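Local coordinates for protein aerobactin synthase IucA (Klebsiella pneumoniae subsp. pneumoniae, PDB 5JM8) that catalyses, as an ATP-dependent NIS synthetase, a ligation step in the assembly of the siderophore aerobactin, with ATP and magnesium held in its active site, at residues V90-L93 with Q94-L98; Q313-Q316 with A317-T321; G502-E506 with A507-A511; V513-L516 with L517-R521. One frame throughout, in Å; residues are numbered along the deposited sequence.

Contact 1 (V90-L93 with Q94-L98); sequences VDKL and QHQLL
D91 and H95, one helical turn apart, meet in two ways at the C-terminal end of helix 82-96. The first is a side-chain to backbone hydrogen bond: ring nitrogen ND1 of H95 donates to D91 O at 2.7 Å, bent to 138° at the hydrogen and reaching the oxygen from above the carbonyl plane. With chi1 of -63°, CG of H95 lies beside its own backbone N, which swings the ring back over the preceding turn. The second is a contact of the D91 carboxylate with the ring edge: CE1 of H95 lies 3.2 Å from D91 OD1, almost as near OD2, and the two planes stand 76° apart.

Backbone bonds carry the helix to its end. Q96 N donates to K92 O at 3.1 Å and L97 N to L93 O at 3.0 Å, while H95 N to D91 O is weak. L98 then leaves helical geometry with positive phi.

Among the extended side chains, Q96 runs beside K92, with OE1 of Q96 4.0 Å from K92 CE and equally far from L93 CD2. The K92 ammonium itself turns to a salt bridge with D29 and a hydrogen bond to P43 O.

Around the helix, V90 and Q94 lie against helix 101-124 through C104, with F107 and A101 also touched, whereas L93 packs on F545 and F546 of helix 545-549.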
loop_
_atom_site.group_PDB
_atom_site.type_symbol
_atom_site.label_atom_id
_atom_site.label_comp_id
_atom_site.label_asym_id
_atom_site.label_seq_id
_atom_site.Cartn_x
_atom_site.Cartn_y
_atom_site.Cartn_z
ATOM N N VAL A 90 -15.154 45.803 22.774
ATOM C CA VAL A 90 -14.497 46.719 21.847
ATOM C C VAL A 90 -14.878 48.164 22.172
ATOM O O VAL A 90 -14.068 49.078 22.020
ATOM C CB VAL A 90 -14.854 46.397 20.379
ATOM C CG1 VAL A 90 -14.337 47.485 19.438
ATOM C CG2 VAL A 90 -14.283 45.042 19.981
ATOM N N ASP A 91 -16.111 48.371 22.625
ATOM C CA ASP A 91 -16.554 49.701 23.033
ATOM C C ASP A 91 -15.796 50.166 24.273
ATOM O O ASP A 91 -15.398 51.328 24.368
ATOM C CB ASP A 91 -18.060 49.714 23.306
ATOM C CG ASP A 91 -18.536 51.038 23.880
ATOM O OD1 ASP A 91 -18.679 52.007 23.103
ATOM O OD2 ASP A 91 -18.766 51.110 25.107
ATOM N N LYS A 92 -15.610 49.253 25.224
ATOM C CA LYS A 92 -14.830 49.531 26.425
ATOM C C LYS A 92 -13.427 49.999 26.054
ATOM O O LYS A 92 -12.896 50.935 26.648
ATOM C CB LYS A 92 -14.758 48.284 27.313
ATOM C CG LYS A 92 -13.796 48.388 28.497
ATOM C CD LYS A 92 -13.730 47.079 29.280
ATOM C CE LYS A 92 -12.664 47.128 30.374
ATOM N NZ LYS A 92 -12.583 45.862 31.157
ATOM N N LEU A 93 -12.840 49.350 25.054
ATOM C CA LEU A 93 -11.472 49.637 24.648
ATOM C C LEU A 93 -11.374 50.953 23.883
ATOM O O LEU A 93 -10.330 51.606 23.894
ATOM C CB LEU A 93 -10.927 48.490 23.793
ATOM C CG LEU A 93 -10.803 47.139 24.506
ATOM C CD1 LEU A 93 -10.443 46.037 23.520
ATOM C CD2 LEU A 93 -9.783 47.203 25.629
ATOM N N GLN A 94 -12.460 51.337 23.218
ATOM C CA GLN A 94 -12.482 52.581 22.460
ATOM C C GLN A 94 -12.368 53.783 23.394
ATOM O O GLN A 94 -11.744 54.790 23.055
ATOM C CB GLN A 94 -13.757 52.684 21.622
ATOM C CG GLN A 94 -13.746 53.851 20.645
ATOM C CD GLN A 94 -15.026 53.969 19.842
ATOM O OE1 GLN A 94 -15.927 53.139 19.956
ATOM N NE2 GLN A 94 -15.110 55.010 19.022
ATOM N N HIS A 95 -12.971 53.667 24.573
ATOM C CA HIS A 95 -12.880 54.708 25.590
ATOM C C HIS A 95 -11.538 54.674 26.308
ATOM O O HIS A 95 -10.902 55.707 26.516
ATOM C CB HIS A 95 -13.994 54.553 26.623
ATOM C CG HIS A 95 -15.368 54.704 26.056
ATOM N ND1 HIS A 95 -16.113 53.632 25.614
ATOM C CD2 HIS A 95 -16.139 55.801 25.868
ATOM C CE1 HIS A 95 -17.281 54.063 25.175
ATOM N NE2 HIS A 95 -17.321 55.375 25.314
ATOM N N GLN A 96 -11.123 53.474 26.691
ATOM C CA GLN A 96 -9.936 53.291 27.514
ATOM C C GLN A 96 -8.678 53.777 26.804
ATOM O O GLN A 96 -7.804 54.378 27.425
ATOM C CB GLN A 96 -9.792 51.816 27.897
ATOM C CG GLN A 96 -8.798 51.550 29.014
ATOM C CD GLN A 96 -8.804 50.100 29.459
ATOM O OE1 GLN A 96 -9.641 49.308 29.023
ATOM N NE2 GLN A 96 -7.867 49.747 30.331
ATOM N N LEU A 97 -8.600 53.521 25.501
ATOM C CA LEU A 97 -7.420 53.870 24.719
ATOM C C LEU A 97 -7.681 54.994 23.716
ATOM O O LEU A 97 -6.795 55.347 22.937
ATOM C CB LEU A 97 -6.903 52.634 23.985
ATOM C CG LEU A 97 -6.386 51.505 24.875
ATOM C CD1 LEU A 97 -6.190 50.246 24.047
ATOM C CD2 LEU A 97 -5.088 51.906 25.573
ATOM N N LEU A 98 -8.889 55.558 23.745
ATOM C CA LEU A 98 -9.257 56.646 22.840
ATOM C C LEU A 98 -9.026 56.204 21.395
ATOM O O LEU A 98 -8.313 56.860 20.636
ATOM C CB LEU A 98 -8.451 57.912 23.165
ATOM C CG LEU A 98 -8.825 59.213 22.446
ATOM C CD1 LEU A 98 -10.173 59.733 22.915
ATOM C CD2 LEU A 98 -7.742 60.264 22.640
#

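Contact 2 (Q313-Q316 with A317-T321); sequences QTLQ and ARFPT
L315 and F319 provide the apolar side-chain contact where helix 310-318 gives way to a loop. Methyl CD1 of L315 approaches the F319 ring, 4.0 Å from CD2, and the two side chains run at a slant to one another. F319 CD2 also lies 3.7 Å from L315 O, which sits near the ring plane. The chi1 of -58° places the F319 ring beside its own backbone N and thus back alongside the last turn.

The backbone bonds are i to i+4: A317 N to Q313 O at 3.1 Å, R318 N to T314 O at 3.2 Å and F319 N to L315 O at 3.2 Å. Here the ladder stops, because P320 has no N-H to give. Q316 O instead receives a CA-H...O contact from P320 CA at 3.4 Å, with 130° at the hydrogen.

Among the polar side chains, Q316 bends at chi2 (63°), carrying its amide forward to the chain that leaves the helix. NE2 of Q316 comes within 2.8 Å of F319 O, but the angle is too poor for a hydrogen bond; its bond goes to F322 O, just beyond the turn. R318 extends away to a salt bridge with D419.

The exit turn is set against helix 394-420: L315 packs on Y420 and F319 on K411, and T321 OG1 bonds Q408. T321 also shares backbone hydrogen bonding with L443, of strand 440-445. On another side lies the second subunit, whose I392 meets Q316 and whose L439 meets P320 and T321.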
loop_
_atom_site.group_PDB
_atom_site.type_symbol
_atom_site.label_atom_id
_atom_site.label_comp_id
_atom_site.label_asym_id
_atom_site.label_seq_id
_atom_site.Cartn_x
_atom_site.Cartn_y
_atom_site.Cartn_z
ATOM N N GLN A 313 27.075 20.035 10.091
ATOM C CA GLN A 313 27.304 18.602 10.036
ATOM C C GLN A 313 27.521 18.039 11.436
ATOM O O GLN A 313 27.019 16.966 11.776
ATOM C CB GLN A 313 28.515 18.311 9.148
ATOM C CG GLN A 313 28.410 17.043 8.344
ATOM C CD GLN A 313 29.649 16.778 7.509
ATOM O OE1 GLN A 313 30.700 17.380 7.728
ATOM N NE2 GLN A 313 29.531 15.867 6.552
ATOM N N THR A 314 28.273 18.781 12.243
ATOM C CA THR A 314 28.544 18.404 13.622
ATOM C C THR A 314 27.265 18.462 14.444
ATOM O O THR A 314 26.989 17.572 15.252
ATOM C CB THR A 314 29.603 19.329 14.258
ATOM O OG1 THR A 314 30.805 19.296 13.481
ATOM C CG2 THR A 314 29.916 18.901 15.687
ATOM N N LEU A 315 26.487 19.519 14.229
ATOM C CA LEU A 315 25.229 19.705 14.940
ATOM C C LEU A 315 24.252 18.589 14.592
ATOM O O LEU A 315 23.590 18.038 15.468
ATOM C CB LEU A 315 24.617 21.070 14.607
ATOM C CG LEU A 315 23.205 21.347 15.129
ATOM C CD1 LEU A 315 23.175 21.410 16.650
ATOM C CD2 LEU A 315 22.660 22.635 14.532
ATOM N N GLN A 316 24.172 18.258 13.306
ATOM C CA GLN A 316 23.255 17.226 12.832
ATOM C C GLN A 316 23.629 15.861 13.397
ATOM O O GLN A 316 22.761 15.032 13.668
ATOM C CB GLN A 316 23.249 17.172 11.301
ATOM C CG GLN A 316 22.284 16.146 10.710
ATOM C CD GLN A 316 20.831 16.437 11.045
ATOM O OE1 GLN A 316 20.163 17.198 10.347
ATOM N NE2 GLN A 316 20.334 15.822 12.112
ATOM N N ALA A 317 24.926 15.631 13.566
ATOM C CA ALA A 317 25.421 14.361 14.080
ATOM C C ALA A 317 25.045 14.185 15.544
ATOM O O ALA A 317 24.741 13.079 15.992
ATOM C CB ALA A 317 26.926 14.277 13.911
ATOM N N ARG A 318 25.068 15.289 16.281
ATOM C CA ARG A 318 24.778 15.281 17.711
ATOM C C ARG A 318 23.294 15.054 17.969
ATOM O O ARG A 318 22.908 14.495 18.997
ATOM C CB ARG A 318 25.233 16.598 18.337
ATOM C CG ARG A 318 25.014 16.705 19.832
ATOM C CD ARG A 318 25.522 18.043 20.339
ATOM N NE ARG A 318 25.256 18.255 21.760
ATOM C CZ ARG A 318 25.624 19.342 22.431
ATOM N NH1 ARG A 318 26.275 20.320 21.812
ATOM N NH2 ARG A 318 25.342 19.456 23.722
ATOM N N PHE A 319 22.471 15.506 17.025
ATOM C CA PHE A 319 21.027 15.305 17.079
ATOM C C PHE A 319 20.541 14.692 15.766
ATOM O O PHE A 319 20.035 15.401 14.897
ATOM C CB PHE A 319 20.304 16.627 17.339
ATOM C CG PHE A 319 20.723 17.307 18.611
ATOM C CD1 PHE A 319 20.162 16.946 19.822
ATOM C CD2 PHE A 319 21.674 18.313 18.592
ATOM C CE1 PHE A 319 20.546 17.572 20.993
ATOM C CE2 PHE A 319 22.060 18.943 19.757
ATOM C CZ PHE A 319 21.494 18.571 20.961
ATOM N N PRO A 320 20.703 13.370 15.613
ATOM C CA PRO A 320 20.335 12.707 14.357
ATOM C C PRO A 320 18.832 12.715 14.065
ATOM O O PRO A 320 18.437 12.620 12.901
ATOM C CB PRO A 320 20.832 11.273 14.564
ATOM C CG PRO A 320 20.834 11.083 16.041
ATOM C CD PRO A 320 21.225 12.415 16.606
ATOM N N THR A 321 18.011 12.824 15.104
ATOM C CA THR A 321 16.562 12.799 14.940
ATOM C C THR A 321 15.994 14.189 14.661
ATOM O O THR A 321 14.796 14.337 14.407
ATOM C CB THR A 321 15.869 12.236 16.182
ATOM O OG1 THR A 321 16.185 13.051 17.317
ATOM C CG2 THR A 321 16.318 10.808 16.442
#

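Contact 3 (G502-E506 with A507-A511); sequences GLDSE and ANLMA
D504 and S505 meet N508 in an N-terminal helix cap, at the point where the loop after helix 475-500 enters helix 506-521. S505 is the N-cap residue: its OG accepts from N508 N at 3.2 Å and 151°. A chi1 of 56° puts OG between the backbone N and the carbonyl carbon, so that it can turn toward this first-turn amide. N508 ND2 then donates to D504 OD1 at 3.0 Å in a nearly straight bond of 167°, meeting the oxygen on its syn side, with OD1 close to the amide plane. The carboxylate and amide planes are well turned from each other. OD1 also takes a weak bond from S505 N, while OD2 is hydrogen-bonded by H399 of helix 394-420.

Regular helix bonding follows, with M510 N to E506 O at 2.7 Å and L509 N to S505 O at 3.1 Å. L509 brings CD2 to 3.9 Å from D504 CB, and M510 CE reaches E506 CB at 4.0 Å. The buried E506 carboxylate is satisfied by the hydroxyls of Y56, S58 and T60.

A serine N-cap of this kind, with its hydroxyl meeting a first-turn N-H, is a classic helix start; here it follows the Schellman motif at G502, in the short loop joining helix 475-500 to helix 506-521.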
loop_
_atom_site.group_PDB
_atom_site.type_symbol
_atom_site.label_atom_id
_atom_site.label_comp_id
_atom_site.label_asym_id
_atom_site.label_seq_id
_atom_site.Cartn_x
_atom_site.Cartn_y
_atom_site.Cartn_z
ATOM N N GLY A 502 -7.417 16.528 32.114
ATOM C CA GLY A 502 -7.376 15.976 33.456
ATOM C C GLY A 502 -6.422 14.805 33.609
ATOM O O GLY A 502 -6.616 13.951 34.475
ATOM N N LEU A 503 -5.388 14.762 32.772
ATOM C CA LEU A 503 -4.365 13.726 32.867
ATOM C C LEU A 503 -3.366 14.058 33.973
ATOM O O LEU A 503 -2.865 13.168 34.660
ATOM C CB LEU A 503 -3.645 13.563 31.527
ATOM C CG LEU A 503 -4.524 13.097 30.360
ATOM C CD1 LEU A 503 -3.745 13.066 29.059
ATOM C CD2 LEU A 503 -5.122 11.732 30.650
ATOM N N ASP A 504 -3.085 15.348 34.132
ATOM C CA ASP A 504 -2.261 15.847 35.229
ATOM C C ASP A 504 -2.316 17.369 35.193
ATOM O O ASP A 504 -2.557 17.951 34.141
ATOM C CB ASP A 504 -0.813 15.352 35.118
ATOM C CG ASP A 504 -0.020 15.554 36.402
ATOM O OD1 ASP A 504 -0.620 15.922 37.435
ATOM O OD2 ASP A 504 1.208 15.329 36.379
ATOM N N SER A 505 -2.104 18.016 36.334
ATOM C CA SER A 505 -2.175 19.475 36.405
ATOM C C SER A 505 -1.100 20.115 35.524
ATOM O O SER A 505 -0.048 19.522 35.302
ATOM C CB SER A 505 -2.024 19.946 37.854
ATOM O OG SER A 505 -0.821 19.464 38.423
ATOM N N GLU A 506 -1.373 21.312 35.008
ATOM C CA GLU A 506 -0.365 22.050 34.251
ATOM C C GLU A 506 0.840 22.313 35.138
ATOM O O GLU A 506 1.983 22.221 34.693
ATOM C CB GLU A 506 -0.919 23.374 33.721
ATOM C CG GLU A 506 -2.103 23.223 32.784
ATOM C CD GLU A 506 -2.460 24.512 32.061
ATOM O OE1 GLU A 506 -1.537 25.274 31.702
ATOM O OE2 GLU A 506 -3.666 24.761 31.856
ATOM N N ALA A 507 0.564 22.629 36.402
ATOM C CA ALA A 507 1.605 22.927 37.381
ATOM C C ALA A 507 2.599 21.777 37.495
ATOM O O ALA A 507 3.811 21.992 37.488
ATOM C CB ALA A 507 0.982 23.224 38.739
ATOM N N ASN A 508 2.081 20.558 37.593
ATOM C CA ASN A 508 2.929 19.381 37.695
ATOM C C ASN A 508 3.696 19.126 36.404
ATOM O O ASN A 508 4.880 18.797 36.431
ATOM C CB ASN A 508 2.099 18.149 38.053
ATOM C CG ASN A 508 1.618 18.162 39.491
ATOM O OD1 ASN A 508 2.127 18.912 40.327
ATOM N ND2 ASN A 508 0.637 17.319 39.790
ATOM N N LEU A 509 3.021 19.277 35.271
ATOM C CA LEU A 509 3.644 19.008 33.984
ATOM C C LEU A 509 4.713 20.048 33.673
ATOM O O LEU A 509 5.740 19.731 33.079
ATOM C CB LEU A 509 2.591 18.971 32.875
ATOM C CG LEU A 509 1.550 17.854 33.017
ATOM C CD1 LEU A 509 0.415 18.031 32.010
ATOM C CD2 LEU A 509 2.194 16.482 32.872
ATOM N N MET A 510 4.473 21.290 34.084
ATOM C CA MET A 510 5.457 22.351 33.898
ATOM C C MET A 510 6.662 22.142 34.817
ATOM O O MET A 510 7.742 22.681 34.565
ATOM C CB MET A 510 4.829 23.726 34.150
ATOM C CG MET A 510 3.895 24.191 33.039
ATOM S SD MET A 510 3.359 25.911 33.188
ATOM C CE MET A 510 2.185 25.805 34.535
ATOM N N ALA A 511 6.481 21.356 35.875
ATOM C CA ALA A 511 7.582 21.034 36.773
ATOM C C ALA A 511 8.533 20.051 36.099
ATOM O O ALA A 511 9.750 20.141 36.273
ATOM C CB ALA A 511 7.062 20.462 38.087
#

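Contact 4 (V513-L516 with L517-R521); sequences VRTL and LAEMR
V513 to R521 form regular alpha-helix, the second half of helix 506-521, and successive i to i+4 backbone bonds establish it. L517 N reaches V513 O at 2.8 Å with 154° at the hydrogen, and A518 N reaches R514 O at 2.8 Å. E519 N to T515 O and M520 N to L516 O, both 3.1 Å, complete the turn; a weak second bond from A518 N to T515 O accompanies them.

Side chains three and four residues apart meet along the helix. The V513 and L517 side chains run alongside each other in one direction, and V513 CG1 packs on L517 CD1 at 3.6 Å. Because V513 CG1 is anti to the backbone N (chi1 179°), that methyl sits beside the carbonyl carbon, on the side from which the next turn comes. On the more exposed face, E519 extends next to both T515 and L516. The T515 hydroxyl turns back to A511 O, and it is the methyl CG2 that faces E519.

The apolar face fits against two helices: V513 meets T491 and L517 meets L487 of helix 475-500, while L517 and M520 share F414 of helix 394-420 and L516 covers C406 of the same helix. On another flank R514 and R521 touch L534 of helix 528-535.

Where leucine and carboxylate run abreast, the meeting is nonpolar on one side and charged on the other: CD2 of L516 is 3.7 Å from E519 OE1.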
loop_
_atom_site.group_PDB
_atom_site.type_symbol
_atom_site.label_atom_id
_atom_site.label_comp_id
_atom_site.label_asym_id
_atom_site.label_seq_id
_atom_site.Cartn_x
_atom_site.Cartn_y
_atom_site.Cartn_z
ATOM N N VAL A 513 9.057 19.814 32.827
ATOM C CA VAL A 513 9.775 20.576 31.819
ATOM C C VAL A 513 10.939 21.331 32.453
ATOM O O VAL A 513 12.044 21.347 31.911
ATOM C CB VAL A 513 8.842 21.569 31.101
ATOM C CG1 VAL A 513 9.614 22.380 30.076
ATOM C CG2 VAL A 513 7.691 20.826 30.437
ATOM N N ARG A 514 10.682 21.951 33.601
ATOM C CA ARG A 514 11.701 22.721 34.307
ATOM C C ARG A 514 12.901 21.847 34.649
ATOM O O ARG A 514 14.047 22.240 34.428
ATOM C CB ARG A 514 11.122 23.335 35.580
ATOM C CG ARG A 514 12.114 24.189 36.365
ATOM C CD ARG A 514 11.493 24.709 37.650
ATOM N NE ARG A 514 10.961 23.626 38.472
ATOM C CZ ARG A 514 10.113 23.796 39.482
ATOM N NH1 ARG A 514 9.693 25.012 39.809
ATOM N NH2 ARG A 514 9.685 22.744 40.165
ATOM N N THR A 515 12.623 20.665 35.199
ATOM C CA THR A 515 13.665 19.702 35.550
ATOM C C THR A 515 14.576 19.413 34.365
ATOM O O THR A 515 15.798 19.458 34.483
ATOM C CB THR A 515 13.063 18.365 36.039
ATOM O OG1 THR A 515 12.226 18.599 37.178
ATOM C CG2 THR A 515 14.165 17.380 36.420
ATOM N N LEU A 516 13.973 19.120 33.220
ATOM C CA LEU A 516 14.731 18.763 32.034
ATOM C C LEU A 516 15.404 19.985 31.409
ATOM O O LEU A 516 16.494 19.873 30.852
ATOM C CB LEU A 516 13.817 18.071 31.022
ATOM C CG LEU A 516 13.193 16.770 31.540
ATOM C CD1 LEU A 516 12.234 16.183 30.522
ATOM C CD2 LEU A 516 14.266 15.751 31.904
ATOM N N LEU A 517 14.764 21.147 31.514
ATOM C CA LEU A 517 15.365 22.388 31.029
ATOM C C LEU A 517 16.583 22.751 31.874
ATOM O O LEU A 517 17.536 23.355 31.381
ATOM C CB LEU A 517 14.355 23.539 31.054
ATOM C CG LEU A 517 13.242 23.567 29.999
ATOM C CD1 LEU A 517 12.305 24.738 30.246
ATOM C CD2 LEU A 517 13.812 23.643 28.594
ATOM N N ALA A 518 16.547 22.376 33.150
ATOM C CA ALA A 518 17.638 22.672 34.072
ATOM C C ALA A 518 18.820 21.737 33.834
ATOM O O ALA A 518 19.976 22.154 33.920
ATOM C CB ALA A 518 17.158 22.569 35.514
ATOM N N GLU A 519 18.526 20.472 33.540
ATOM C CA GLU A 519 19.564 19.515 33.179
ATOM C C GLU A 519 20.321 20.021 31.959
ATOM O O GLU A 519 21.550 19.972 31.907
ATOM C CB GLU A 519 18.967 18.136 32.880
ATOM C CG GLU A 519 18.394 17.414 34.089
ATOM C CD GLU A 519 17.791 16.067 33.729
ATOM O OE1 GLU A 519 17.882 15.667 32.548
ATOM O OE2 GLU A 519 17.224 15.409 34.626
ATOM N N MET A 520 19.565 20.513 30.984
ATOM C CA MET A 520 20.122 20.943 29.707
ATOM C C MET A 520 21.041 22.150 29.855
ATOM O O MET A 520 22.095 22.216 29.222
ATOM C CB MET A 520 18.995 21.280 28.728
ATOM C CG MET A 520 18.230 20.072 28.204
ATOM S SD MET A 520 16.704 20.511 27.335
ATOM C CE MET A 520 17.271 21.891 26.342
ATOM N N ARG A 521 20.627 23.104 30.682
ATOM C CA ARG A 521 21.395 24.327 30.907
ATOM C C ARG A 521 22.815 24.024 31.370
ATOM O O ARG A 521 23.752 24.752 31.044
ATOM C CB ARG A 521 20.688 25.209 31.938
ATOM C CG ARG A 521 21.459 26.468 32.334
ATOM C CD ARG A 521 20.806 27.169 33.508
ATOM N NE ARG A 521 20.615 26.263 34.635
ATOM C CZ ARG A 521 19.955 26.572 35.745
ATOM N NH1 ARG A 521 19.412 27.774 35.887
ATOM N NH2 ARG A 521 19.838 25.672 36.713
#

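In the fold
The four contacts follow in series along the chain, each within or at an end of a helix. Contact 1 closes helix 82-96, contact 2 closes helix 310-318, and contacts 3 and 4 share helix 506-521, one at its start and the other in its second half, with centres 16 Å apart. Helix 394-420 ties three of them together, touching contacts 2, 3 and 4; nearest atoms of contacts 2 and 4 are about 7 Å apart, although they come from distant parts of the chain. Contact 1 lies far off, its centre 52 Å from that of contact 2, across the chain's centre. Of the four, contact 2 alone touches another subunit, which links this helix end to the assembly.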